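PDB 4RHZ: Cry37AA1 from Bacillus thuringiensis, which probably acts, together with its partner Cry23Aa1, as the calcium-binding C2-fold component of a binary insecticidal toxin. Local coordinates for residues A6-N11 against H36-W41. Sequence-based numbering, arbitrary orientation.
Sequences ATFTIN and HDFEIW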
ATOM      1  N   ALA B   6      18.790  15.564  -6.076  1.00 37.34           N
ATOM      2  CA  ALA B   6      18.212  14.342  -5.547  1.00 35.93           C
ATOM      3  C   ALA B   6      17.863  14.572  -4.079  1.00 35.11           C
ATOM      4  O   ALA B   6      18.710  15.018  -3.301  1.00 34.26           O
ATOM      5  CB  ALA B   6      19.149  13.156  -5.712  1.00 34.80           C
ATOM      6  N   THR B   7      16.612  14.249  -3.724  1.00 33.91           N
ATOM      7  CA  THR B   7      16.065  14.521  -2.385  1.00 32.32           C
ATOM      8  C   THR B   7      15.709  13.186  -1.751  1.00 31.29           C
ATOM      9  O   THR B   7      14.950  12.425  -2.288  1.00 30.24           O
ATOM     10  CB  THR B   7      14.811  15.498  -2.451  1.00 34.75           C
ATOM     11  OG1 THR B   7      15.193  16.753  -3.067  1.00 35.47           O
ATOM     12  CG2 THR B   7      14.161  15.783  -0.996  1.00 32.31           C
ATOM     13  N   PHE B   8      16.351  12.903  -0.627  1.00 30.71           N
ATOM     14  CA  PHE B   8      16.315  11.663   0.047  1.00 30.72           C
ATOM     15  C   PHE B   8      15.487  11.883   1.270  1.00 30.93           C
ATOM     16  O   PHE B   8      15.714  12.858   1.999  1.00 29.85           O
ATOM     17  CB  PHE B   8      17.773  11.258   0.454  1.00 30.66           C
ATOM     18  CG  PHE B   8      18.668  11.051  -0.751  1.00 32.95           C
ATOM     19  CD1 PHE B   8      19.507  12.078  -1.209  1.00 31.14           C
ATOM     20  CD2 PHE B   8      18.575   9.888  -1.502  1.00 31.49           C
ATOM     21  CE1 PHE B   8      20.260  11.921  -2.343  1.00 31.47           C
ATOM     22  CE2 PHE B   8      19.335   9.706  -2.657  1.00 26.85           C
ATOM     23  CZ  PHE B   8      20.189  10.717  -3.073  1.00 30.01           C
ATOM     24  N   THR B   9      14.542  10.972   1.532  1.00 30.72           N
ATOM     25  CA  THR B   9      13.792  11.097   2.798  1.00 31.05           C
ATOM     26  C   THR B   9      13.987   9.841   3.549  1.00 29.77           C
ATOM     27  O   THR B   9      13.565   8.813   3.099  1.00 29.99           O
ATOM     28  CB  THR B   9      12.286  11.287   2.547  1.00 31.88           C
ATOM     29  OG1 THR B   9      12.133  12.426   1.718  1.00 31.92           O
ATOM     30  CG2 THR B   9      11.545  11.511   3.863  1.00 32.84           C
ATOM     31  N   ILE B  10      14.587   9.935   4.709  1.00 29.24           N
ATOM     32  CA  ILE B  10      14.974   8.796   5.401  1.00 30.08           C
ATOM     33  C   ILE B  10      14.189   8.717   6.701  1.00 32.58           C
ATOM     34  O   ILE B  10      14.091   9.737   7.420  1.00 32.75           O
ATOM     35  CB  ILE B  10      16.471   8.946   5.783  1.00 30.57           C
ATOM     36  CG1 ILE B  10      17.345   9.221   4.517  1.00 28.20           C
ATOM     37  CG2 ILE B  10      16.909   7.793   6.606  1.00 27.35           C
ATOM     38  CD1 ILE B  10      18.814   9.416   4.830  1.00 29.73           C
ATOM     39  N   ASN B  11      13.682   7.505   7.032  1.00 32.97           N
ATOM     40  CA  ASN B  11      12.986   7.279   8.278  1.00 32.79           C
ATOM     41  C   ASN B  11      13.608   6.204   9.078  1.00 32.80           C
ATOM     42  O   ASN B  11      13.930   5.147   8.526  1.00 32.64           O
ATOM     43  CB  ASN B  11      11.544   6.919   7.973  1.00 34.60           C
ATOM     44  CG  ASN B  11      10.717   8.145   7.750  1.00 36.04           C
ATOM     45  OD1 ASN B  11      10.404   8.821   8.700  1.00 45.12           O
ATOM     46  ND2 ASN B  11      10.418   8.483   6.502  1.00 35.98           N
ATOM     47  N   HIS B  36      31.673   4.170  -6.061  1.00 30.89           N
ATOM     48  CA  HIS B  36      31.311   5.590  -6.138  1.00 31.43           C
ATOM     49  C   HIS B  36      30.106   5.912  -5.270  1.00 31.43           C
ATOM     50  O   HIS B  36      29.079   6.432  -5.744  1.00 32.05           O
ATOM     51  CB  HIS B  36      31.073   6.005  -7.584  1.00 31.10           C
ATOM     52  CG  HIS B  36      32.275   5.781  -8.456  1.00 34.38           C
ATOM     53  ND1 HIS B  36      32.211   5.774  -9.835  1.00 34.40           N
ATOM     54  CD2 HIS B  36      33.579   5.559  -8.129  1.00 28.93           C
ATOM     55  CE1 HIS B  36      33.421   5.561 -10.318  1.00 35.60           C
ATOM     56  NE2 HIS B  36      34.256   5.409  -9.298  1.00 33.30           N
ATOM     57  N   ASP B  37      30.250   5.630  -3.987  1.00 30.68           N
ATOM     58  CA  ASP B  37      29.175   5.845  -3.082  1.00 32.27           C
ATOM     59  C   ASP B  37      29.329   7.188  -2.373  1.00 33.02           C
ATOM     60  O   ASP B  37      30.408   7.773  -2.311  1.00 32.71           O
ATOM     61  CB  ASP B  37      29.081   4.701  -2.082  1.00 30.52           C
ATOM     62  CG  ASP B  37      30.333   4.574  -1.258  1.00 34.78           C
ATOM     63  OD1 ASP B  37      30.337   3.790  -0.287  1.00 37.51           O
ATOM     64  OD2 ASP B  37      31.326   5.260  -1.565  1.00 34.42           O
ATOM     65  N   PHE B  38      28.235   7.668  -1.809  1.00 33.46           N
ATOM     66  CA  PHE B  38      28.274   8.965  -1.165  1.00 33.13           C
ATOM     67  C   PHE B  38      27.336   8.974   0.020  1.00 33.68           C
ATOM     68  O   PHE B  38      26.342   8.264   0.002  1.00 33.14           O
ATOM     69  CB  PHE B  38      27.967  10.044  -2.198  1.00 32.24           C
ATOM     70  CG  PHE B  38      26.731   9.802  -3.020  1.00 29.92           C
ATOM     71  CD1 PHE B  38      25.512  10.343  -2.625  1.00 28.70           C
ATOM     72  CD2 PHE B  38      26.789   9.110  -4.215  1.00 28.61           C
ATOM     73  CE1 PHE B  38      24.354  10.170  -3.367  1.00 27.26           C
ATOM     74  CE2 PHE B  38      25.651   8.918  -5.004  1.00 28.74           C
ATOM     75  CZ  PHE B  38      24.396   9.438  -4.559  1.00 29.40           C
ATOM     76  N   GLU B  39      27.676   9.705   1.067  1.00 34.44           N
ATOM     77  CA  GLU B  39      26.754   9.824   2.185  1.00 37.03           C
ATOM     78  C   GLU B  39      25.556  10.690   1.920  1.00 36.32           C
ATOM     79  O   GLU B  39      25.659  11.773   1.320  1.00 36.44           O
ATOM     80  CB  GLU B  39      27.371  10.244   3.523  1.00 37.76           C
ATOM     81  CG  GLU B  39      28.555  11.068   3.451  1.00 47.45           C
ATOM     82  CD  GLU B  39      29.787  10.222   3.217  1.00 55.98           C
ATOM     83  OE1 GLU B  39      30.272  10.285   2.048  1.00 59.55           O
ATOM     84  OE2 GLU B  39      30.243   9.528   4.179  1.00 59.03           O
ATOM     85  N   ILE B  40      24.414  10.152   2.327  1.00 35.10           N
ATOM     86  CA  ILE B  40      23.171  10.913   2.370  1.00 35.44           C
ATOM     87  C   ILE B  40      22.759  11.217   3.816  1.00 35.58           C
ATOM     88  O   ILE B  40      21.868  12.020   4.055  1.00 35.83           O
ATOM     89  CB  ILE B  40      22.038  10.218   1.527  1.00 34.91           C
ATOM     90  CG1 ILE B  40      21.545   8.923   2.197  1.00 33.39           C
ATOM     91  CG2 ILE B  40      22.569   9.987   0.103  1.00 35.63           C
ATOM     92  CD1 ILE B  40      20.205   8.326   1.614  1.00 31.69           C
ATOM     93  N   TRP B  41      23.451  10.608   4.771  1.00 34.98           N
ATOM     94  CA  TRP B  41      23.211  10.888   6.151  1.00 35.07           C
ATOM     95  C   TRP B  41      24.361  10.358   6.961  1.00 35.81           C
ATOM     96  O   TRP B  41      24.835   9.250   6.722  1.00 35.39           O
ATOM     97  CB  TRP B  41      21.915  10.209   6.641  1.00 35.35           C
ATOM     98  CG  TRP B  41      21.709  10.303   8.118  1.00 32.17           C
ATOM     99  CD1 TRP B  41      21.093  11.326   8.786  1.00 33.48           C
ATOM    100  CD2 TRP B  41      22.124   9.355   9.123  1.00 32.91           C
ATOM    101  NE1 TRP B  41      21.118  11.089  10.151  1.00 32.64           N
ATOM    102  CE2 TRP B  41      21.704   9.873  10.384  1.00 34.05           C
ATOM    103  CE3 TRP B  41      22.793   8.110   9.081  1.00 31.69           C
ATOM    104  CZ2 TRP B  41      21.949   9.204  11.598  1.00 34.69           C
ATOM    105  CZ3 TRP B  41      23.010   7.421  10.255  1.00 31.87           C
ATOM    106  CH2 TRP B  41      22.593   7.986  11.532  1.00 36.94           C
TER
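With CG1 lodged between its own backbone N and carbonyl carbon (chi1 71°) and CG2 swung anti to the carbonyl carbon, Ile40 presents both branches to Phe8, whose CG is likewise anti to its carbonyl carbon (chi1 -63°). The CG2 methyl of Ile40 sits squarely over one face of the Phe8 ring, 3.9 Å from the centroid and 10° off the normal, a CH-pi contact. The other branch reaches back along the ring, where Ile40 CD1 lies 3.8 Å from Phe8 CD2, and on to Ile10, whose CD1 is 3.7 Å from Ile40 CD1. Phe8 and Ile10, alternate residues of strand 4-13, thus meet one isoleucine from the facing sheet. The contact spans the interior between the two four-stranded antiparallel sheets of the C2-fold sandwich, joining an inner strand of one to edge strand 38-43 of the other. There a classic beta bulge sets Ile40 and Trp41 together opposite Ile27, and both send CB inward; Ile10 CD1 also touches Trp41 CB at 3.7 Å. Phe75 packs against both Phe8 and Ile40. Nearer the start of strand 38-43, the Phe38 ring turns an edge to Phe8, with CE1 of Phe38 4.2 Å from CZ of Phe8.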